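Glyoxalase 3 (Candida albicans, PDB 4LRU) converts methylglyoxal to D-lactate in one glutathione-independent step, detoxifying the methylglyoxal that the yeast's own metabolism produces. Local coordinates at residues V27-A32 against H60-D65; I102-A107 against S136-G141; K161-F166 against I216-N221. All blocks are in the same frame, centred on the assembly; numbering follows the deposited sequence.

The three contacts step across one α/β domain of the DJ-1 superfamily. Contact 2 sits almost at the centre of the chain and carries C139 and H140, probable active-site residues together with E171, which hydrogen-bonds to H140. Contact 3 lies about 9 Å from contact 2 between centres. It is tied in by two probable hydrogen bonds, C139 N to G219 O at 2.8 Å and F166 N to C139 O at 3.0 Å. Contact 1 is further out, its centre about 15 Å from that of contact 2, and is joined to it through F28 N and A107 O, 2.9 Å apart. Its F28 side chain still comes within about 6 Å of that of C139.

Contact 1 of 3, residues V27-A32 against H60-D65; sequences VFVVEA and HSVVPD
F28 holds its ring anti to its own backbone nitrogen (chi1 -156°), while S61 sets OG between its backbone nitrogen and carbonyl carbon (chi1 76°). The F28 torsion lays the ring face against CB of S61, and the S61 torsion turns OG to V29 N. The pair joins the loop between strand 45-50 and helix 69-76 to the beginning of helix 29-42 in the α/β fold of the DJ-1 superfamily.

The S61 methylene makes a CH-pi contact: CB stands 3.3 Å from the centroid of the F28 ring and almost on the ring normal, so it sits over the middle of the face. Alongside, V29 N donates to S61 OG over 3.1 Å, nearly straight at 167°. That same hydroxyl also bonds to the carbonyl of D58, so two backbone groups grip OG, fix the hydroxyl's rotation and hold the residue whose CB rests on the ring.

Further along, V29 points CG2 at the loop. This methyl lies against S61 OG at 3.4 Å and meets CG1 of V62, the two valine side chains crossing at about a right angle. V62 itself is exposed and lies near a bound acetate, probably from the crystallisation liquor. Around F28, F66 makes an edge-to-face contact and P222 also touches the side chain.

A water joins the two backbones, accepting from V30 N at 3.1 Å and donating to the carbonyl oxygen of S61 at 2.8 Å.

Contact 2 of 3, residues I102-A107 against S136-G141; sequences IFFGSA and SAVCHG
G105 is held on both its polar atoms: its N donates to S136 O at 2.8 Å, and its O receives V138 N at 3.0 Å, the donor lying nearly along the C=O axis. One step earlier, F103 O takes the hydroxyl of S136, OG to O 2.8 Å, together with a weak bond from S136 N. The hydroxyl reaches it because OG is tucked between the backbone N and carbonyl carbon (chi1 64°), folding the side chain back onto the neighbouring strand.

That OG also touches CD2 of the F104 ring at 3.2 Å, coming in obliquely. At the far end of the same ring, CE1 meets CG1 of V138, 4.0 Å away. Beyond the paired residues the A107 methyl packs into the turn, CB 3.2 Å from G141 N and 3.3 Å from V138 O.

The two strands run parallel, F104 beside S136 and G105 beside A137, in the middle of the central sheet. Strand 134-138 ends in a type II' turn from V138 to G141, with C139 at phi 71° and psi -114°. This sharp turn after the strand, with C139 at its corner, is consistent with the nucleophile elbow of the DJ-1/PfpI family, C139 being the probable nucleophile.

Contact 3 of 3, residues K161-F166 against I216-N221; sequences KKITGF and IVTGVN
T164 and T218 make the firm centre of this contact: T164 N donates to T218 OG1 over 2.9 Å at 174°, almost perfectly straight. T218 turns that oxygen between its backbone N and carbonyl carbon (chi1 48°), so a side chain takes the place of the backbone acceptor a sheet neighbour would offer. The two segments run in nearly the same direction, yet strand 162-163 pairs with strand 198-199, while 216-219 belongs to the central sheet.

Packing is closest towards the C-terminal ends. G165, with no side chain, brings CA to 3.5 Å from G219 O in a CA-H...O contact. V220 sends CG2 against T164 OG1, a hydroxyl already bonded to the carbonyl of I200. V220 O then lies at the edge of the F166 ring, near its plane, 3.5 Å from CD1, and the ring goes on to meet the imidazole of H140.

The other end is more open. K161, partly exposed, bends at chi2 (-65°) and crosses the I216 side chain at about a right angle, its CG resting on CD1 at 3.7 Å. The exposed K162 side chain leads away from 216-221. Between here and the threonines a water lies 2.8 Å from K162 O, to which it can donate, and hydrogen-bonds T218 OG1 at 2.7 Å.

With no direct backbone N-H...O bond between the segments, the join rests on the T218 hydroxyl, its water, CA-H...O contacts and side-chain packing rather than on strand pairing.

Contact 1 of 3, residues V27-A32 against H60-D65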
ATOM      1  N   VAL A  27      -2.697   4.865   8.761  1.00 18.31           N
ATOM      2  CA  VAL A  27      -3.147   3.785   7.873  1.00 16.36           C
ATOM      3  C   VAL A  27      -4.621   4.001   7.530  1.00 16.83           C
ATOM      4  O   VAL A  27      -5.447   4.170   8.415  1.00 18.39           O
ATOM      5  CB  VAL A  27      -2.971   2.430   8.567  1.00 19.61           C
ATOM      6  CG1 VAL A  27      -3.516   1.287   7.701  1.00 19.54           C
ATOM      7  CG2 VAL A  27      -1.505   2.210   8.920  1.00 18.73           C
ATOM      8  N   PHE A  28      -4.935   4.001   6.236  1.00 17.13           N
ATOM      9  CA  PHE A  28      -6.323   4.129   5.796  1.00 18.84           C
ATOM     10  C   PHE A  28      -6.988   2.775   5.901  1.00 18.74           C
ATOM     11  O   PHE A  28      -6.637   1.867   5.164  1.00 18.13           O
ATOM     12  CB  PHE A  28      -6.391   4.627   4.357  1.00 17.81           C
ATOM     13  CG  PHE A  28      -7.683   5.305   4.030  1.00 19.14           C
ATOM     14  CD1 PHE A  28      -8.809   4.567   3.713  1.00 21.26           C
ATOM     15  CD2 PHE A  28      -7.796   6.692   4.087  1.00 23.24           C
ATOM     16  CE1 PHE A  28     -10.016   5.193   3.466  1.00 22.29           C
ATOM     17  CE2 PHE A  28      -8.998   7.323   3.833  1.00 23.85           C
ATOM     18  CZ  PHE A  28     -10.109   6.574   3.514  1.00 22.80           C
ATOM     19  N   VAL A  29      -7.909   2.624   6.845  1.00 18.96           N
ATOM     20  CA  VAL A  29      -8.336   1.298   7.315  1.00 19.04           C
ATOM     21  C   VAL A  29      -8.587   0.317   6.172  1.00 18.58           C
ATOM     22  O   VAL A  29      -8.001  -0.749   6.146  1.00 17.79           O
ATOM     23  CB  VAL A  29      -9.575   1.373   8.203  1.00 22.15           C
ATOM     24  CG1 VAL A  29     -10.066  -0.023   8.564  1.00 20.10           C
ATOM     25  CG2 VAL A  29      -9.264   2.145   9.480  1.00 21.16           C
ATOM     26  N   VAL A  30      -9.487   0.646   5.253  1.00 19.85           N
ATOM     27  CA  VAL A  30      -9.879  -0.361   4.267  1.00 19.51           C
ATOM     28  C   VAL A  30      -8.784  -0.711   3.266  1.00 19.24           C
ATOM     29  O   VAL A  30      -8.860  -1.743   2.622  1.00 19.54           O
ATOM     30  CB  VAL A  30     -11.177  -0.018   3.508  1.00 20.37           C
ATOM     31  CG1 VAL A  30     -12.378  -0.096   4.446  1.00 20.75           C
ATOM     32  CG2 VAL A  30     -11.080   1.340   2.839  1.00 21.52           C
ATOM     33  N   GLU A  31      -7.736   0.113   3.171  1.00 18.56           N
ATOM     34  CA  GLU A  31      -6.593  -0.228   2.329  1.00 17.24           C
ATOM     35  C   GLU A  31      -5.737  -1.342   2.887  1.00 18.57           C
ATOM     36  O   GLU A  31      -4.988  -1.964   2.148  1.00 19.57           O
ATOM     37  CB  GLU A  31      -5.721   1.009   2.071  1.00 18.24           C
ATOM     38  CG  GLU A  31      -6.472   2.028   1.249  1.00 19.37           C
ATOM     39  CD  GLU A  31      -5.684   3.282   0.953  1.00 24.31           C
ATOM     40  OE1 GLU A  31      -4.451   3.301   1.173  1.00 20.55           O
ATOM     41  OE2 GLU A  31      -6.325   4.232   0.464  1.00 27.72           O
ATOM     42  N   ALA A  32      -5.853  -1.575   4.191  1.00 16.46           N
ATOM     43  CA  ALA A  32      -5.342  -2.767   4.839  1.00 18.23           C
ATOM     44  C   ALA A  32      -6.391  -3.866   4.918  1.00 16.89           C
ATOM     45  O   ALA A  32      -6.087  -5.033   4.644  1.00 19.59           O
ATOM     46  CB  ALA A  32      -4.844  -2.435   6.229  1.00 18.59           C
ATOM     47  N   HIS A  60      -9.482  10.147   9.192  1.00 23.43           N
ATOM     48  CA  HIS A  60     -10.497  10.315   8.157  1.00 23.54           C
ATOM     49  C   HIS A  60     -11.028   8.968   7.639  1.00 23.22           C
ATOM     50  O   HIS A  60     -12.132   8.907   7.081  1.00 25.34           O
ATOM     51  CB  HIS A  60      -9.965  11.190   7.021  1.00 24.89           C
ATOM     52  CG  HIS A  60      -9.884  12.642   7.383  1.00 27.12           C
ATOM     53  ND1 HIS A  60      -9.370  13.598   6.531  1.00 33.47           N
ATOM     54  CD2 HIS A  60     -10.169  13.281   8.536  1.00 29.64           C
ATOM     55  CE1 HIS A  60      -9.402  14.775   7.129  1.00 30.72           C
ATOM     56  NE2 HIS A  60      -9.885  14.612   8.346  1.00 34.35           N
ATOM     57  N   SER A  61     -10.294   7.891   7.902  1.00 20.30           N
ATOM     58  CA  SER A  61     -10.636   6.565   7.359  1.00 20.63           C
ATOM     59  C   SER A  61     -11.534   5.731   8.280  1.00 21.27           C
ATOM     60  O   SER A  61     -12.033   4.679   7.872  1.00 22.29           O
ATOM     61  CB  SER A  61      -9.379   5.785   7.020  1.00 19.08           C
ATOM     62  OG  SER A  61      -8.754   5.269   8.179  1.00 19.56           O
ATOM     63  N   VAL A  62     -11.728   6.178   9.516  1.00 23.79           N
ATOM     64  CA  VAL A  62     -12.551   5.438  10.486  1.00 23.61           C
ATOM     65  C   VAL A  62     -14.009   5.921  10.576  1.00 25.77           C
ATOM     66  O   VAL A  62     -14.822   5.358  11.317  1.00 27.27           O
ATOM     67  CB  VAL A  62     -11.889   5.420  11.881  1.00 24.33           C
ATOM     68  CG1 VAL A  62     -10.452   4.927  11.772  1.00 26.12           C
ATOM     69  CG2 VAL A  62     -11.936   6.799  12.528  1.00 25.52           C
ATOM     70  N   VAL A  63     -14.340   6.976   9.842  1.00 23.64           N
ATOM     71  CA  VAL A  63     -15.681   7.542   9.876  1.00 26.96           C
ATOM     72  C   VAL A  63     -16.686   6.605   9.207  1.00 26.54           C
ATOM     73  O   VAL A  63     -16.312   5.785   8.361  1.00 25.00           O
ATOM     74  CB  VAL A  63     -15.749   8.913   9.183  1.00 28.22           C
ATOM     75  CG1 VAL A  63     -14.817   9.915   9.857  1.00 30.47           C
ATOM     76  CG2 VAL A  63     -15.445   8.796   7.705  1.00 28.93           C
ATOM     77  N   PRO A  64     -17.964   6.751   9.564  1.00 28.77           N
ATOM     78  CA  PRO A  64     -19.000   5.861   9.045  1.00 30.07           C
ATOM     79  C   PRO A  64     -19.002   5.734   7.525  1.00 30.79           C
ATOM     80  O   PRO A  64     -19.224   4.639   7.001  1.00 30.39           O
ATOM     81  CB  PRO A  64     -20.291   6.512   9.536  1.00 32.57           C
ATOM     82  CG  PRO A  64     -19.901   7.190  10.812  1.00 33.68           C
ATOM     83  CD  PRO A  64     -18.486   7.663  10.601  1.00 30.42           C
ATOM     84  N   ASP A  65     -18.740   6.827   6.813  1.00 29.44           N
ATOM     85  CA  ASP A  65     -18.739   6.792   5.348  1.00 31.36           C
ATOM     86  C   ASP A  65     -17.703   5.830   4.755  1.00 31.49           C
ATOM     87  O   ASP A  65     -17.893   5.306   3.655  1.00 32.20           O
ATOM     88  CB  ASP A  65     -18.484   8.193   4.784  1.00 35.65           C
ATOM     89  CG  ASP A  65     -19.717   9.101   4.848  1.00 39.35           C
ATOM     90  OD1 ASP A  65     -20.782   8.685   5.350  1.00 40.74           O
ATOM     91  OD2 ASP A  65     -19.606  10.256   4.385  1.00 49.86           O
TER
HETATM   92  O   HOH W   1     -11.518   2.925   5.709  1.00 22.24           O

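Contact 2 of 3, residues I102-A107 against S136-G141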
ATOM      1  N   ILE A 102       4.393 -12.132  -2.104  1.00 19.09           N
ATOM      2  CA  ILE A 102       3.689 -10.936  -2.562  1.00 17.52           C
ATOM      3  C   ILE A 102       4.003  -9.818  -1.566  1.00 18.93           C
ATOM      4  O   ILE A 102       4.075 -10.063  -0.347  1.00 19.64           O
ATOM      5  CB  ILE A 102       2.161 -11.195  -2.570  1.00 19.20           C
ATOM      6  CG1 ILE A 102       1.824 -12.224  -3.648  1.00 19.43           C
ATOM      7  CG2 ILE A 102       1.369  -9.910  -2.760  1.00 19.44           C
ATOM      8  CD1 ILE A 102       0.425 -12.781  -3.565  1.00 20.22           C
ATOM      9  N   PHE A 103       4.213  -8.611  -2.085  1.00 16.84           N
ATOM     10  CA  PHE A 103       4.308  -7.424  -1.265  1.00 17.60           C
ATOM     11  C   PHE A 103       3.135  -6.542  -1.640  1.00 17.91           C
ATOM     12  O   PHE A 103       2.930  -6.248  -2.814  1.00 17.98           O
ATOM     13  CB  PHE A 103       5.621  -6.685  -1.525  1.00 18.46           C
ATOM     14  CG  PHE A 103       5.800  -5.446  -0.683  1.00 18.16           C
ATOM     15  CD1 PHE A 103       5.205  -4.253  -1.045  1.00 17.65           C
ATOM     16  CD2 PHE A 103       6.575  -5.485   0.476  1.00 18.71           C
ATOM     17  CE1 PHE A 103       5.398  -3.111  -0.293  1.00 18.82           C
ATOM     18  CE2 PHE A 103       6.754  -4.348   1.247  1.00 19.26           C
ATOM     19  CZ  PHE A 103       6.166  -3.165   0.868  1.00 18.90           C
ATOM     20  N   PHE A 104       2.354  -6.136  -0.648  1.00 16.66           N
ATOM     21  CA  PHE A 104       1.235  -5.208  -0.885  1.00 16.16           C
ATOM     22  C   PHE A 104       1.328  -3.998   0.042  1.00 16.76           C
ATOM     23  O   PHE A 104       1.236  -4.135   1.262  1.00 17.51           O
ATOM     24  CB  PHE A 104      -0.098  -5.926  -0.682  1.00 17.87           C
ATOM     25  CG  PHE A 104      -1.286  -5.121  -1.105  1.00 16.56           C
ATOM     26  CD1 PHE A 104      -1.712  -4.034  -0.356  1.00 16.89           C
ATOM     27  CD2 PHE A 104      -1.987  -5.435  -2.285  1.00 18.67           C
ATOM     28  CE1 PHE A 104      -2.802  -3.280  -0.754  1.00 18.57           C
ATOM     29  CE2 PHE A 104      -3.069  -4.673  -2.672  1.00 17.92           C
ATOM     30  CZ  PHE A 104      -3.485  -3.605  -1.906  1.00 20.14           C
ATOM     31  N   GLY A 105       1.530  -2.824  -0.539  1.00 16.18           N
ATOM     32  CA  GLY A 105       1.583  -1.583   0.225  1.00 17.41           C
ATOM     33  C   GLY A 105       0.223  -0.951   0.430  1.00 17.47           C
ATOM     34  O   GLY A 105      -0.326  -0.333  -0.484  1.00 17.25           O
ATOM     35  N   SER A 106      -0.355  -1.137   1.613  1.00 15.86           N
ATOM     36  CA  SER A 106      -1.502  -0.332   2.010  1.00 16.05           C
ATOM     37  C   SER A 106      -1.027   1.086   2.209  1.00 17.57           C
ATOM     38  O   SER A 106       0.171   1.323   2.302  1.00 18.59           O
ATOM     39  CB  SER A 106      -2.167  -0.848   3.289  1.00 17.23           C
ATOM     40  OG  SER A 106      -1.412  -0.571   4.476  1.00 18.74           O
ATOM     41  N   ALA A 107      -1.945   2.026   2.307  1.00 17.19           N
ATOM     42  CA  ALA A 107      -1.499   3.395   2.454  1.00 16.41           C
ATOM     43  C   ALA A 107      -2.371   4.221   3.382  1.00 17.84           C
ATOM     44  O   ALA A 107      -2.608   3.826   4.529  1.00 18.12           O
ATOM     45  CB  ALA A 107      -1.299   4.038   1.092  1.00 18.31           C
ATOM     46  N   SER A 136       3.100  -4.677  -5.212  1.00 16.60           N
ATOM     47  CA  SER A 136       1.850  -3.963  -5.418  1.00 17.14           C
ATOM     48  C   SER A 136       1.658  -2.917  -4.337  1.00 17.76           C
ATOM     49  O   SER A 136       2.231  -3.000  -3.251  1.00 17.29           O
ATOM     50  CB  SER A 136       0.685  -4.934  -5.437  1.00 18.34           C
ATOM     51  OG  SER A 136       0.551  -5.577  -4.186  1.00 18.68           O
ATOM     52  N   ALA A 137       0.840  -1.921  -4.643  1.00 18.26           N
ATOM     53  CA  ALA A 137       0.463  -0.914  -3.675  1.00 18.93           C
ATOM     54  C   ALA A 137      -0.777  -0.181  -4.153  1.00 17.86           C
ATOM     55  O   ALA A 137      -1.064  -0.108  -5.351  1.00 17.94           O
ATOM     56  CB  ALA A 137       1.608   0.063  -3.467  1.00 19.55           C
ATOM     57  N   VAL A 138      -1.484   0.395  -3.197  1.00 17.41           N
ATOM     58  CA  VAL A 138      -2.659   1.206  -3.505  1.00 18.46           C
ATOM     59  C   VAL A 138      -2.503   2.623  -2.956  1.00 22.88           C
ATOM     60  O   VAL A 138      -1.864   2.841  -1.934  1.00 21.38           O
ATOM     61  CB  VAL A 138      -3.944   0.537  -2.986  1.00 20.45           C
ATOM     62  CG1 VAL A 138      -3.970   0.462  -1.464  1.00 21.35           C
ATOM     63  CG2 VAL A 138      -5.182   1.263  -3.503  1.00 21.59           C
ATOM     64  N   CYS A 139      -3.091   3.587  -3.669  1.00 22.42           N
ATOM     65  CA  CYS A 139      -3.275   4.954  -3.159  1.00 22.33           C
ATOM     66  C   CYS A 139      -1.934   5.696  -3.074  1.00 19.92           C
ATOM     67  O   CYS A 139      -1.315   5.913  -4.102  1.00 18.38           O
ATOM     68  CB  CYS A 139      -4.007   4.922  -1.826  1.00 21.07           C
ATOM     69  SG  CYS A 139      -4.626   6.526  -1.282  1.00 33.20           S
ATOM     70  N   HIS A 140      -1.445   6.045  -1.879  1.00 20.71           N
ATOM     71  CA  HIS A 140      -0.065   6.570  -1.781  1.00 18.96           C
ATOM     72  C   HIS A 140       0.984   5.489  -1.581  1.00 18.36           C
ATOM     73  O   HIS A 140       2.186   5.772  -1.497  1.00 19.40           O
ATOM     74  CB  HIS A 140       0.058   7.626  -0.679  1.00 18.93           C
ATOM     75  CG  HIS A 140      -0.757   8.846  -0.942  1.00 20.17           C
ATOM     76  ND1 HIS A 140      -2.053   8.981  -0.492  1.00 22.53           N
ATOM     77  CD2 HIS A 140      -0.505   9.940  -1.696  1.00 22.00           C
ATOM     78  CE1 HIS A 140      -2.549  10.123  -0.928  1.00 21.30           C
ATOM     79  NE2 HIS A 140      -1.633  10.718  -1.669  1.00 21.40           N
ATOM     80  N   GLY A 141       0.521   4.250  -1.503  1.00 17.24           N
ATOM     81  CA  GLY A 141       1.403   3.096  -1.349  1.00 18.87           C
ATOM     82  C   GLY A 141       2.582   3.048  -2.300  1.00 16.19           C
ATOM     83  O   GLY A 141       3.650   2.548  -1.929  1.00 17.83           O
TER

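Contact 3 of 3, residues K161-F166 against I216-N221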
ATOM      1  N   LYS A 161       8.202   1.304 -16.321  1.00 23.32           N
ATOM      2  CA  LYS A 161       6.967   0.599 -15.970  1.00 22.55           C
ATOM      3  C   LYS A 161       5.821   1.594 -15.857  1.00 23.93           C
ATOM      4  O   LYS A 161       6.031   2.793 -15.641  1.00 23.84           O
ATOM      5  CB  LYS A 161       7.109  -0.133 -14.633  1.00 22.40           C
ATOM      6  CG  LYS A 161       8.255  -1.130 -14.582  1.00 24.76           C
ATOM      7  CD  LYS A 161       8.071  -2.292 -15.539  1.00 28.73           C
ATOM      8  CE  LYS A 161       8.988  -3.446 -15.132  1.00 35.89           C
ATOM      9  NZ  LYS A 161       9.396  -4.286 -16.286  1.00 39.74           N
ATOM     10  N   LYS A 162       4.608   1.085 -15.994  1.00 22.15           N
ATOM     11  CA  LYS A 162       3.396   1.877 -15.807  1.00 20.83           C
ATOM     12  C   LYS A 162       2.841   1.631 -14.417  1.00 20.67           C
ATOM     13  O   LYS A 162       2.718   0.484 -13.986  1.00 21.23           O
ATOM     14  CB  LYS A 162       2.349   1.491 -16.859  1.00 24.50           C
ATOM     15  CG  LYS A 162       2.757   1.844 -18.275  1.00 28.80           C
ATOM     16  CD  LYS A 162       1.660   1.473 -19.266  1.00 33.61           C
ATOM     17  CE  LYS A 162       2.199   1.217 -20.666  1.00 43.63           C
ATOM     18  NZ  LYS A 162       3.339   2.101 -21.023  1.00 47.63           N
ATOM     19  N   ILE A 163       2.526   2.716 -13.717  1.00 18.84           N
ATOM     20  CA  ILE A 163       1.867   2.650 -12.436  1.00 18.70           C
ATOM     21  C   ILE A 163       0.752   3.676 -12.352  1.00 20.19           C
ATOM     22  O   ILE A 163       0.683   4.616 -13.145  1.00 20.25           O
ATOM     23  CB  ILE A 163       2.828   2.898 -11.266  1.00 19.61           C
ATOM     24  CG1 ILE A 163       3.361   4.331 -11.282  1.00 19.94           C
ATOM     25  CG2 ILE A 163       3.929   1.856 -11.242  1.00 20.36           C
ATOM     26  CD1 ILE A 163       3.947   4.747  -9.955  1.00 19.31           C
ATOM     27  N   THR A 164      -0.143   3.456 -11.406  1.00 18.18           N
ATOM     28  CA  THR A 164      -1.066   4.494 -10.993  1.00 19.41           C
ATOM     29  C   THR A 164      -1.010   4.647  -9.479  1.00 19.75           C
ATOM     30  O   THR A 164      -0.174   4.030  -8.811  1.00 19.12           O
ATOM     31  CB  THR A 164      -2.496   4.199 -11.482  1.00 20.82           C
ATOM     32  OG1 THR A 164      -3.299   5.380 -11.352  1.00 20.79           O
ATOM     33  CG2 THR A 164      -3.119   3.061 -10.711  1.00 20.98           C
ATOM     34  N   GLY A 165      -1.860   5.516  -8.952  1.00 20.02           N
ATOM     35  CA  GLY A 165      -1.870   5.842  -7.527  1.00 17.92           C
ATOM     36  C   GLY A 165      -2.676   7.112  -7.341  1.00 18.02           C
ATOM     37  O   GLY A 165      -3.240   7.651  -8.298  1.00 18.13           O
ATOM     38  N   PHE A 166      -2.686   7.623  -6.120  1.00 18.05           N
ATOM     39  CA  PHE A 166      -3.588   8.709  -5.758  1.00 19.08           C
ATOM     40  C   PHE A 166      -3.341   9.938  -6.631  1.00 18.85           C
ATOM     41  O   PHE A 166      -2.202  10.312  -6.902  1.00 19.12           O
ATOM     42  CB  PHE A 166      -3.465   9.047  -4.275  1.00 19.04           C
ATOM     43  CG  PHE A 166      -4.682   9.733  -3.709  1.00 18.47           C
ATOM     44  CD1 PHE A 166      -5.843   9.018  -3.458  1.00 19.39           C
ATOM     45  CD2 PHE A 166      -4.698  11.102  -3.516  1.00 20.27           C
ATOM     46  CE1 PHE A 166      -6.955   9.636  -2.957  1.00 20.85           C
ATOM     47  CE2 PHE A 166      -5.814  11.726  -3.001  1.00 20.43           C
ATOM     48  CZ  PHE A 166      -6.947  10.996  -2.730  1.00 21.77           C
ATOM     49  N   ILE A 216       3.989  -5.930 -11.448  1.00 19.23           N
ATOM     50  CA  ILE A 216       3.743  -4.721 -10.663  1.00 19.50           C
ATOM     51  C   ILE A 216       2.282  -4.334 -10.833  1.00 19.64           C
ATOM     52  O   ILE A 216       1.807  -4.158 -11.953  1.00 20.28           O
ATOM     53  CB  ILE A 216       4.618  -3.566 -11.148  1.00 20.52           C
ATOM     54  CG1 ILE A 216       6.089  -3.977 -11.066  1.00 23.98           C
ATOM     55  CG2 ILE A 216       4.345  -2.318 -10.325  1.00 20.01           C
ATOM     56  CD1 ILE A 216       7.043  -2.986 -11.679  1.00 28.99           C
ATOM     57  N   VAL A 217       1.576  -4.225  -9.715  1.00 19.36           N
ATOM     58  CA  VAL A 217       0.147  -3.912  -9.736  1.00 18.58           C
ATOM     59  C   VAL A 217      -0.123  -2.749  -8.793  1.00 19.16           C
ATOM     60  O   VAL A 217       0.240  -2.782  -7.613  1.00 19.59           O
ATOM     61  CB  VAL A 217      -0.706  -5.122  -9.323  1.00 18.32           C
ATOM     62  CG1 VAL A 217      -2.180  -4.778  -9.368  1.00 21.10           C
ATOM     63  CG2 VAL A 217      -0.400  -6.312 -10.208  1.00 20.33           C
ATOM     64  N   THR A 218      -0.735  -1.697  -9.316  1.00 18.00           N
ATOM     65  CA  THR A 218      -1.055  -0.553  -8.477  1.00 17.46           C
ATOM     66  C   THR A 218      -2.507  -0.134  -8.645  1.00 17.60           C
ATOM     67  O   THR A 218      -3.118  -0.387  -9.683  1.00 18.31           O
ATOM     68  CB  THR A 218      -0.139   0.640  -8.809  1.00 16.48           C
ATOM     69  OG1 THR A 218      -0.095   0.852 -10.225  1.00 19.38           O
ATOM     70  CG2 THR A 218       1.285   0.373  -8.317  1.00 18.78           C
ATOM     71  N   GLY A 219      -3.044   0.525  -7.614  1.00 18.18           N
ATOM     72  CA  GLY A 219      -4.400   1.077  -7.642  1.00 17.35           C
ATOM     73  C   GLY A 219      -4.465   2.484  -7.087  1.00 18.27           C
ATOM     74  O   GLY A 219      -3.551   2.941  -6.400  1.00 17.56           O
ATOM     75  N   VAL A 220      -5.564   3.177  -7.353  1.00 16.88           N
ATOM     76  CA  VAL A 220      -5.582   4.634  -7.189  1.00 17.70           C
ATOM     77  C   VAL A 220      -5.835   5.111  -5.746  1.00 19.00           C
ATOM     78  O   VAL A 220      -5.295   6.139  -5.311  1.00 19.72           O
ATOM     79  CB  VAL A 220      -6.630   5.260  -8.112  1.00 17.73           C
ATOM     80  CG1 VAL A 220      -6.685   6.768  -7.918  1.00 18.87           C
ATOM     81  CG2 VAL A 220      -6.300   4.921  -9.556  1.00 19.15           C
ATOM     82  N   ASN A 221      -6.692   4.402  -5.025  1.00 17.89           N
ATOM     83  CA  ASN A 221      -7.461   4.994  -3.927  1.00 18.16           C
ATOM     84  C   ASN A 221      -8.144   3.927  -3.074  1.00 20.16           C
ATOM     85  O   ASN A 221      -8.072   2.738  -3.375  1.00 18.43           O
ATOM     86  CB  ASN A 221      -8.508   5.970  -4.490  1.00 18.90           C
ATOM     87  CG  ASN A 221      -9.368   5.341  -5.582  1.00 18.83           C
ATOM     88  OD1 ASN A 221      -9.606   4.131  -5.564  1.00 18.67           O
ATOM     89  ND2 ASN A 221      -9.777   6.133  -6.562  1.00 19.26           N
TER
HETATM   90  O   HOH W   2       1.382  -0.768 -11.836  1.00 20.97           O